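Local coordinates for Rab5 protein, putative (Plasmodium falciparum, PDB 3CLV) that is a putative Rab5 protein, a small Ras-like member of the P-loop NTPase superfamily, and binds guanosine-5'-diphosphate, at residues Ala199-Ile202 with Tyr203-Ile206; Asn193-Tyr196 with Met197-Glu200; Lys136-Val139 with Asn140-Lys143; Ala107-Val110 with Pro111-Arg115. One frame throughout, in Å; residues are numbered along the deposited sequence.

Contact 1 of 4, residues Ala199-Ile202 with Tyr203-Ile206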
loop_
_atom_site.group_PDB
_atom_site.type_symbol
_atom_site.label_atom_id
_atom_site.label_comp_id
_atom_site.label_asym_id
_atom_site.label_seq_id
_atom_site.Cartn_x
_atom_site.Cartn_y
_atom_site.Cartn_z
ATOM N N ALA A 199 8.106 -3.387 -17.187
ATOM C CA ALA A 199 7.195 -4.443 -17.609
ATOM C C ALA A 199 7.954 -5.664 -18.167
ATOM O O ALA A 199 7.620 -6.817 -17.831
ATOM C CB ALA A 199 6.162 -3.903 -18.613
ATOM N N GLU A 200 8.970 -5.417 -18.998
ATOM C CA GLU A 200 9.847 -6.509 -19.494
ATOM C C GLU A 200 10.459 -7.302 -18.324
ATOM O O GLU A 200 10.468 -8.529 -18.315
ATOM C CB GLU A 200 10.960 -5.951 -20.397
ATOM C CG GLU A 200 10.455 -5.384 -21.728
ATOM C CD GLU A 200 11.474 -4.507 -22.457
ATOM O OE1 GLU A 200 12.476 -4.060 -21.851
ATOM O OE2 GLU A 200 11.259 -4.245 -23.658
ATOM N N GLU A 201 10.961 -6.575 -17.329
ATOM C CA GLU A 201 11.534 -7.183 -16.142
ATOM C C GLU A 201 10.494 -7.951 -15.283
ATOM O O GLU A 201 10.789 -9.036 -14.793
ATOM C CB GLU A 201 12.248 -6.110 -15.321
ATOM C CG GLU A 201 13.257 -6.662 -14.343
ATOM C CD GLU A 201 14.448 -7.346 -15.011
ATOM O OE1 GLU A 201 14.822 -7.008 -16.167
ATOM O OE2 GLU A 201 15.017 -8.221 -14.345
ATOM N N ILE A 202 9.289 -7.399 -15.103
ATOM C CA ILE A 202 8.241 -8.127 -14.376
ATOM C C ILE A 202 7.925 -9.450 -15.089
ATOM O O ILE A 202 7.830 -10.495 -14.447
ATOM C CB ILE A 202 6.937 -7.305 -14.194
ATOM C CG1 ILE A 202 7.167 -6.122 -13.248
ATOM C CG2 ILE A 202 5.812 -8.186 -13.643
ATOM C CD1 ILE A 202 6.041 -5.046 -13.328
ATOM N N TYR A 203 7.781 -9.392 -16.413
ATOM C CA TYR A 203 7.430 -10.567 -17.214
ATOM C C TYR A 203 8.502 -11.649 -17.100
ATOM O O TYR A 203 8.202 -12.821 -16.864
ATOM C CB TYR A 203 7.285 -10.175 -18.683
ATOM C CG TYR A 203 6.840 -11.320 -19.576
ATOM C CD1 TYR A 203 5.506 -11.708 -19.616
ATOM C CD2 TYR A 203 7.759 -12.013 -20.369
ATOM C CE1 TYR A 203 5.084 -12.758 -20.437
ATOM C CE2 TYR A 203 7.348 -13.068 -21.191
ATOM C CZ TYR A 203 6.009 -13.426 -21.214
ATOM O OH TYR A 203 5.574 -14.463 -22.012
ATOM N N LYS A 204 9.747 -11.227 -17.280
ATOM C CA LYS A 204 10.913 -12.082 -17.135
ATOM C C LYS A 204 10.851 -12.810 -15.790
ATOM O O LYS A 204 11.136 -14.006 -15.710
ATOM C CB LYS A 204 12.165 -11.220 -17.257
ATOM C CG LYS A 204 13.501 -11.939 -17.243
ATOM C CD LYS A 204 14.623 -10.903 -17.287
ATOM C CE LYS A 204 15.964 -11.523 -17.656
ATOM N NZ LYS A 204 16.447 -12.499 -16.630
ATOM N N ASN A 205 10.452 -12.090 -14.743
ATOM C CA ASN A 205 10.310 -12.670 -13.422
ATOM C C ASN A 205 9.148 -13.630 -13.237
ATOM O O ASN A 205 9.318 -14.684 -12.621
ATOM C CB ASN A 205 10.291 -11.580 -12.348
ATOM C CG ASN A 205 11.681 -11.160 -11.962
ATOM O OD1 ASN A 205 12.298 -11.780 -11.106
ATOM N ND2 ASN A 205 12.201 -10.134 -12.622
ATOM N N ILE A 206 7.973 -13.252 -13.739
ATOM C CA ILE A 206 6.778 -14.108 -13.716
ATOM C C ILE A 206 7.098 -15.407 -14.449
ATOM O O ILE A 206 6.733 -16.484 -13.992
ATOM C CB ILE A 206 5.588 -13.479 -14.461
ATOM C CG1 ILE A 206 5.106 -12.198 -13.791
ATOM C CG2 ILE A 206 4.435 -14.502 -14.581
ATOM C CD1 ILE A 206 4.058 -11.475 -14.646
#
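N205 grips the carbonyl oxygen of E201 twice, once with its backbone and once with its side chain. ND2 of N205 lies 2.8 Å from O of E201 in a nearly straight bond (169° at the hydrogen), with the oxygen close to the plane of the N205 amide, but ND2 stands above the carbonyl plane of E201. The backbone N of N205 approaches the same oxygen at 3.1 Å, tilted from that plane on its opposite face. Ordinary helical bonds continue around it.

CG of E201 lies anti to the backbone N, beside the carbonyl carbon (chi1 -160°), and the chain bends at chi2, which brings its carboxylate alongside the aliphatic part of K204, with OE2 4.0 Å from CD of K204. On the buried side, CG2 of I202 meets CD1 of I206 at 3.9 Å, one helical turn on. I202 packs on I93, F95 and I149 of the central sheet, while Y203 OH is hydrogen-bonded to N87 N. The amide of N205 thus folds back on the carbonyl one turn earlier, and at 5.1 Å between OE2 and NZ the opposite charges of E201 and K204 do not touch and probably attract each other weakly.

Contact 2 of 4, residues Asn193-Tyr196 with Met197-Glu200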
loop_
_atom_site.group_PDB
_atom_site.type_symbol
_atom_site.label_atom_id
_atom_site.label_comp_id
_atom_site.label_asym_id
_atom_site.label_seq_id
_atom_site.Cartn_x
_atom_site.Cartn_y
_atom_site.Cartn_z
ATOM N N ASN A 193 9.221 4.456 -21.959
ATOM C CA ASN A 193 10.261 3.421 -21.891
ATOM C C ASN A 193 10.623 3.045 -20.443
ATOM O O ASN A 193 11.037 1.923 -20.172
ATOM C CB ASN A 193 11.518 3.852 -22.665
ATOM C CG ASN A 193 11.382 3.694 -24.192
ATOM O OD1 ASN A 193 10.633 2.862 -24.689
ATOM N ND2 ASN A 193 12.156 4.480 -24.933
ATOM N N ILE A 194 10.445 3.976 -19.502
ATOM C CA ILE A 194 10.617 3.607 -18.084
ATOM C C ILE A 194 9.774 2.359 -17.799
ATOM O O ILE A 194 10.237 1.384 -17.220
ATOM C CB ILE A 194 10.139 4.734 -17.119
ATOM C CG1 ILE A 194 11.012 5.985 -17.234
ATOM C CG2 ILE A 194 10.071 4.207 -15.666
ATOM C CD1 ILE A 194 10.407 7.246 -16.524
ATOM N N PHE A 195 8.518 2.406 -18.209
ATOM C CA PHE A 195 7.564 1.386 -17.867
ATOM C C PHE A 195 7.676 0.189 -18.796
ATOM O O PHE A 195 7.356 -0.922 -18.391
ATOM C CB PHE A 195 6.165 2.003 -17.837
ATOM C CG PHE A 195 6.010 3.001 -16.723
ATOM C CD1 PHE A 195 5.641 2.579 -15.449
ATOM C CD2 PHE A 195 6.313 4.349 -16.930
ATOM C CE1 PHE A 195 5.522 3.482 -14.415
ATOM C CE2 PHE A 195 6.214 5.268 -15.908
ATOM C CZ PHE A 195 5.819 4.838 -14.636
ATOM N N TYR A 196 8.196 0.406 -20.008
ATOM C CA TYR A 196 8.469 -0.715 -20.927
ATOM C C TYR A 196 9.521 -1.625 -20.310
ATOM O O TYR A 196 9.349 -2.852 -20.285
ATOM C CB TYR A 196 8.957 -0.236 -22.306
ATOM C CG TYR A 196 7.923 0.518 -23.135
ATOM C CD1 TYR A 196 6.573 0.512 -22.793
ATOM C CD2 TYR A 196 8.303 1.214 -24.283
ATOM C CE1 TYR A 196 5.630 1.212 -23.553
ATOM C CE2 TYR A 196 7.373 1.913 -25.044
ATOM C CZ TYR A 196 6.044 1.906 -24.671
ATOM O OH TYR A 196 5.119 2.588 -25.438
ATOM N N MET A 197 10.595 -1.007 -19.816
ATOM C CA MET A 197 11.711 -1.700 -19.179
ATOM C C MET A 197 11.266 -2.454 -17.926
ATOM O O MET A 197 11.622 -3.635 -17.736
ATOM C CB MET A 197 12.835 -0.710 -18.847
ATOM C CG MET A 197 13.601 -0.160 -20.088
ATOM S SD MET A 197 14.963 0.950 -19.638
ATOM C CE MET A 197 16.174 -0.202 -19.038
ATOM N N LEU A 198 10.481 -1.776 -17.079
ATOM C CA LEU A 198 9.903 -2.402 -15.888
ATOM C C LEU A 198 9.010 -3.582 -16.230
ATOM O O LEU A 198 9.119 -4.638 -15.614
ATOM C CB LEU A 198 9.099 -1.388 -15.066
ATOM C CG LEU A 198 9.904 -0.349 -14.277
ATOM C CD1 LEU A 198 8.959 0.638 -13.568
ATOM C CD2 LEU A 198 10.827 -1.052 -13.269
ATOM N N ALA A 199 8.106 -3.387 -17.187
ATOM C CA ALA A 199 7.195 -4.443 -17.609
ATOM C C ALA A 199 7.954 -5.664 -18.167
ATOM O O ALA A 199 7.620 -6.817 -17.831
ATOM C CB ALA A 199 6.162 -3.903 -18.613
ATOM N N GLU A 200 8.970 -5.417 -18.998
ATOM C CA GLU A 200 9.847 -6.509 -19.494
ATOM C C GLU A 200 10.459 -7.302 -18.324
ATOM O O GLU A 200 10.468 -8.529 -18.315
ATOM C CB GLU A 200 10.960 -5.951 -20.397
ATOM C CG GLU A 200 10.455 -5.384 -21.728
ATOM C CD GLU A 200 11.474 -4.507 -22.457
ATOM O OE1 GLU A 200 12.476 -4.060 -21.851
ATOM O OE2 GLU A 200 11.259 -4.245 -23.658
#
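Helix 191-206 is the C-terminal helix of this Ras-like fold, and along N193-E200 it lies against the central beta-sheet. I194, F195 and L198 form its inward surface. CD1 of L198 is the shared point, 4.3 Å from CG2 of I194 and also 4.3 Å from CD1 of F195, loose apolar contacts one turn or slightly less apart. It meets the phenylalanine ring obliquely, whereas CG2 of I194 sits 3.9 Å above one face of that ring, offset toward its rim. Beneath them lie I121 and C119 of strand 119-125, and F95 meets the F195 ring edge to face.

Each backbone N from M197 to E200 is bonded to the carbonyl oxygen four residues earlier, the shortest being A199 N to F195 O at 2.8 Å. M197 covers the flank next to I151 and I181; its CG lies 3.3 Å from O of N193, and the chain turns at chi3 (75°) to carry the methyl group away from the preceding turn. At the polar margin N193 ND2 is hydrogen-bonded to N190 OD1. E200, its CG beside its own backbone N (chi1 -68°), runs back over the preceding turn, where CG comes within 3.1 Å of the carbonyl oxygen of Y196.

Contact 3 of 4, residues Lys136-Val139 with Asn140-Lys143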
loop_
_atom_site.group_PDB
_atom_site.type_symbol
_atom_site.label_atom_id
_atom_site.label_comp_id
_atom_site.label_asym_id
_atom_site.label_seq_id
_atom_site.Cartn_x
_atom_site.Cartn_y
_atom_site.Cartn_z
ATOM N N LYS A 136 20.825 7.685 -4.390
ATOM C CA LYS A 136 21.706 6.576 -3.981
ATOM C C LYS A 136 21.352 6.053 -2.591
ATOM O O LYS A 136 21.302 4.835 -2.379
ATOM C CB LYS A 136 23.176 6.993 -4.027
ATOM C CG LYS A 136 23.714 7.124 -5.443
ATOM C CD LYS A 136 25.230 7.212 -5.457
ATOM C CE LYS A 136 25.741 7.497 -6.850
ATOM N NZ LYS A 136 27.223 7.747 -6.812
ATOM N N THR A 137 21.120 6.980 -1.656
ATOM C CA THR A 137 20.664 6.654 -0.287
ATOM C C THR A 137 19.355 5.858 -0.342
ATOM O O THR A 137 19.193 4.855 0.368
ATOM C CB THR A 137 20.483 7.933 0.589
ATOM O OG1 THR A 137 21.723 8.653 0.666
ATOM C CG2 THR A 137 20.023 7.586 1.997
ATOM N N TRP A 138 18.439 6.273 -1.212
ATOM C CA TRP A 138 17.169 5.554 -1.330
ATOM C C TRP A 138 17.314 4.154 -1.918
ATOM O O TRP A 138 16.639 3.220 -1.464
ATOM C CB TRP A 138 16.126 6.351 -2.121
ATOM C CG TRP A 138 15.475 7.418 -1.294
ATOM C CD1 TRP A 138 14.944 7.286 -0.030
ATOM C CD2 TRP A 138 15.262 8.771 -1.681
ATOM N NE1 TRP A 138 14.438 8.495 0.398
ATOM C CE2 TRP A 138 14.622 9.424 -0.593
ATOM C CE3 TRP A 138 15.571 9.507 -2.837
ATOM C CZ2 TRP A 138 14.260 10.786 -0.636
ATOM C CZ3 TRP A 138 15.222 10.858 -2.881
ATOM C CH2 TRP A 138 14.570 11.485 -1.779
ATOM N N VAL A 139 18.183 4.018 -2.916
ATOM C CA VAL A 139 18.460 2.710 -3.517
ATOM C C VAL A 139 18.979 1.725 -2.457
ATOM O O VAL A 139 18.510 0.586 -2.381
ATOM C CB VAL A 139 19.444 2.816 -4.702
ATOM C CG1 VAL A 139 20.011 1.438 -5.091
ATOM C CG2 VAL A 139 18.785 3.528 -5.926
ATOM N N ASN A 140 19.926 2.182 -1.638
ATOM C CA ASN A 140 20.449 1.381 -0.520
ATOM C C ASN A 140 19.385 0.954 0.481
ATOM O O ASN A 140 19.356 -0.196 0.900
ATOM C CB ASN A 140 21.637 2.098 0.155
ATOM C CG ASN A 140 22.863 2.152 -0.738
ATOM O OD1 ASN A 140 23.090 1.258 -1.551
ATOM N ND2 ASN A 140 23.649 3.204 -0.602
ATOM N N GLN A 141 18.476 1.869 0.830
ATOM C CA GLN A 141 17.358 1.546 1.710
ATOM C C GLN A 141 16.435 0.520 1.078
ATOM O O GLN A 141 15.980 -0.417 1.740
ATOM C CB GLN A 141 16.516 2.790 2.003
ATOM C CG GLN A 141 17.057 3.737 3.020
ATOM C CD GLN A 141 16.038 4.818 3.399
ATOM O OE1 GLN A 141 15.114 5.126 2.639
ATOM N NE2 GLN A 141 16.196 5.377 4.590
ATOM N N LEU A 142 16.124 0.713 -0.202
ATOM C CA LEU A 142 15.215 -0.208 -0.891
ATOM C C LEU A 142 15.788 -1.624 -1.025
ATOM O O LEU A 142 15.073 -2.618 -0.794
ATOM C CB LEU A 142 14.827 0.333 -2.270
ATOM C CG LEU A 142 13.863 1.518 -2.349
ATOM C CD1 LEU A 142 14.095 2.237 -3.680
ATOM C CD2 LEU A 142 12.421 1.043 -2.245
ATOM N N LYS A 143 17.066 -1.722 -1.380
ATOM C CA LYS A 143 17.741 -3.033 -1.491
ATOM C C LYS A 143 17.685 -3.842 -0.201
ATOM O O LYS A 143 17.580 -5.057 -0.239
ATOM C CB LYS A 143 19.192 -2.882 -1.965
ATOM C CG LYS A 143 19.282 -2.273 -3.353
ATOM C CD LYS A 143 20.704 -2.098 -3.827
ATOM C CE LYS A 143 21.003 -3.049 -4.953
ATOM N NZ LYS A 143 21.060 -4.487 -4.546
#
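N140 bonds its backbone N to O of K136 at 3.1 Å. Its side chain folds back over the same carbonyl, but ND2, although 3.4 Å from K136 O, is badly angled for a hydrogen bond. The K136 side chain leads away, its NZ in a salt bridge with E168 OE2 on helix 166-175.

Q141 follows, bonded through N to T137 O. Its CG is anti to the carbonyl carbon (chi1 -78°) and the chain then runs extended (chi2 -171°), which carries OE1 back along W138. There OE1 meets the indole at its edge, near the ring plane, 3.4 Å from CD1 and 4.1 Å from NE1; the C-H at CD1 is probably mildly attractive to it. The amide and ring planes are 58° apart. R134 makes a cation-pi contact with the same ring.

L142 turns inward. Its N is 2.9 Å from O of W138, and CD1 rests 3.5 Å from that oxygen; L13 lies against both residues. K143 closes the segment with N bonded to V139 O, while its CD lies 3.8 Å from CG1 of V139, the two side chains pointing the same way.

This helix, with W138, V139 and L142 buried, is the crossover helix of the beta-alpha-beta unit formed by strand 119-125, helix 129-145 and strand 149-155, as in the Ras-like fold.

Contact 4 of 4, residues Ala107-Val110 with Pro111-Arg115; sequences ASIV and PLYYR
V110 and I109 hold the start of the short helix 110-114 through their carbonyl oxygens. O of V110 accepts from two donors: Y114 N, at 3.3 Å, lies in its carbonyl plane, whereas Y113 N, at 2.9 Å, stands well above that plane and makes a bent bond (135° at the hydrogen). O of I109 takes L112 N at 3.0 Å, again from above the carbonyl plane. The bonds of L112 and Y113 are bent and of the i to i+3 kind; Y114 N to V110 O and R115 N to P111 O are i to i+4. P111 has no N-H to offer A107 O; its CD lies 3.1 Å from that oxygen instead.

In Ras-like proteins this region corresponds to switch II, and here it lies in a subunit interface: I109 packs on I109 of the second subunit, L112 on Y113 of that subunit, and R115 NE forms a salt bridge with D96 OD1 of the second subunit.

Among apolar contacts, V110 has one methyl for each neighbour. CG1 stands between the backbone N and the carbonyl carbon (chi1 75°), where it lies 3.4 Å from CD of P111, closer than usual van der Waals contact. CG2 reaches CZ of Y114 at 3.6 Å. I109 runs side by side with Y113, its CG2 4.0 Å from CE1 at the ring edge.

Among polar contacts with the rings, O of V110 lies over one face of Y114, offset toward the rim. The phenolic OH of Y114 is buried without a polar partner in the model, 3.6 Å from CG2 of V110.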
loop_
_atom_site.group_PDB
_atom_site.type_symbol
_atom_site.label_atom_id
_atom_site.label_comp_id
_atom_site.label_asym_id
_atom_site.label_seq_id
_atom_site.Cartn_x
_atom_site.Cartn_y
_atom_site.Cartn_z
ATOM N N ALA A 107 10.123 9.886 7.464
ATOM C CA ALA A 107 10.605 8.508 7.643
ATOM C C ALA A 107 9.520 7.556 8.109
ATOM O O ALA A 107 9.588 6.356 7.851
ATOM C CB ALA A 107 11.802 8.464 8.609
ATOM N N SER A 108 8.524 8.096 8.804
ATOM C CA SER A 108 7.414 7.294 9.295
ATOM C C SER A 108 6.265 7.154 8.272
ATOM O O SER A 108 5.328 6.384 8.485
ATOM C CB SER A 108 6.902 7.884 10.604
ATOM O OG SER A 108 5.953 8.898 10.347
ATOM N N ILE A 109 6.325 7.920 7.182
ATOM C CA ILE A 109 5.283 7.869 6.144
ATOM C C ILE A 109 5.770 7.080 4.929
ATOM O O ILE A 109 5.035 6.279 4.367
ATOM C CB ILE A 109 4.787 9.295 5.740
ATOM C CG1 ILE A 109 4.054 9.951 6.913
ATOM C CG2 ILE A 109 3.855 9.255 4.521
ATOM C CD1 ILE A 109 3.686 11.411 6.664
ATOM N N VAL A 110 7.018 7.294 4.535
ATOM C CA VAL A 110 7.546 6.654 3.321
ATOM C C VAL A 110 7.433 5.104 3.245
ATOM O O VAL A 110 7.230 4.568 2.169
ATOM C CB VAL A 110 8.965 7.203 2.921
ATOM C CG1 VAL A 110 10.066 6.668 3.809
ATOM C CG2 VAL A 110 9.248 6.922 1.458
ATOM N N PRO A 111 7.561 4.382 4.384
ATOM C CA PRO A 111 7.358 2.922 4.330
ATOM C C PRO A 111 5.985 2.477 3.772
ATOM O O PRO A 111 5.875 1.368 3.232
ATOM C CB PRO A 111 7.521 2.495 5.799
ATOM C CG PRO A 111 8.465 3.519 6.356
ATOM C CD PRO A 111 7.942 4.806 5.744
ATOM N N LEU A 112 4.975 3.335 3.897
ATOM C CA LEU A 112 3.646 3.065 3.336
ATOM C C LEU A 112 3.731 2.978 1.815
ATOM O O LEU A 112 2.975 2.235 1.192
ATOM C CB LEU A 112 2.659 4.170 3.747
ATOM C CG LEU A 112 2.432 4.349 5.258
ATOM C CD1 LEU A 112 1.677 5.651 5.513
ATOM C CD2 LEU A 112 1.672 3.164 5.880
ATOM N N TYR A 113 4.659 3.745 1.236
ATOM C CA TYR A 113 4.898 3.736 -0.220
ATOM C C TYR A 113 5.689 2.522 -0.681
ATOM O O TYR A 113 5.431 2.001 -1.763
ATOM C CB TYR A 113 5.589 5.030 -0.702
ATOM C CG TYR A 113 4.706 6.252 -0.589
ATOM C CD1 TYR A 113 4.553 6.915 0.641
ATOM C CD2 TYR A 113 4.040 6.758 -1.704
ATOM C CE1 TYR A 113 3.730 8.028 0.759
ATOM C CE2 TYR A 113 3.207 7.865 -1.602
ATOM C CZ TYR A 113 3.064 8.497 -0.364
ATOM O OH TYR A 113 2.236 9.594 -0.258
ATOM N N TYR A 114 6.654 2.088 0.126
ATOM C CA TYR A 114 7.495 0.935 -0.200
ATOM C C TYR A 114 6.830 -0.412 -0.015
ATOM O O TYR A 114 7.089 -1.326 -0.799
ATOM C CB TYR A 114 8.760 0.903 0.673
ATOM C CG TYR A 114 9.669 2.089 0.563
ATOM C CD1 TYR A 114 9.590 2.979 -0.517
ATOM C CD2 TYR A 114 10.653 2.306 1.529
ATOM C CE1 TYR A 114 10.461 4.076 -0.619
ATOM C CE2 TYR A 114 11.534 3.382 1.433
ATOM C CZ TYR A 114 11.429 4.262 0.362
ATOM O OH TYR A 114 12.298 5.335 0.299
ATOM N N ARG A 115 6.039 -0.559 1.058
ATOM C CA ARG A 115 5.496 -1.867 1.442
ATOM C C ARG A 115 4.631 -2.516 0.366
ATOM O O ARG A 115 3.640 -1.932 -0.083
ATOM C CB ARG A 115 4.720 -1.795 2.757
ATOM C CG ARG A 115 4.572 -3.164 3.370
ATOM C CD ARG A 115 4.016 -3.096 4.745
ATOM N NE ARG A 115 3.720 -4.435 5.256
ATOM C CZ ARG A 115 4.539 -5.144 6.039
ATOM N NH1 ARG A 115 5.706 -4.639 6.437
ATOM N NH2 ARG A 115 4.166 -6.341 6.468
#

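How the contacts relate
Contacts 1 and 2 are overlapping lengths of helix 191-206; they share A199 and E200, and their centres lie 9 Å apart. Contacts 3 and 4 sit on other elements, yet they touch, and their centres are 13 Å apart: Y114 of contact 4 packs on the side chains of contact 3, with its OH 3.3 Å from CD1 of W138 and its CD1 3.8 Å from CD2 of L142. Contact 2 and contact 4 lie on opposite sides of the chain's centre, about 24 Å apart between centres. The side chains of W138, I194 and Y113 stay about 9, 10 and 11 Å from the bound guanosine-5'-diphosphate, whereas contact 1 is near the C-terminus.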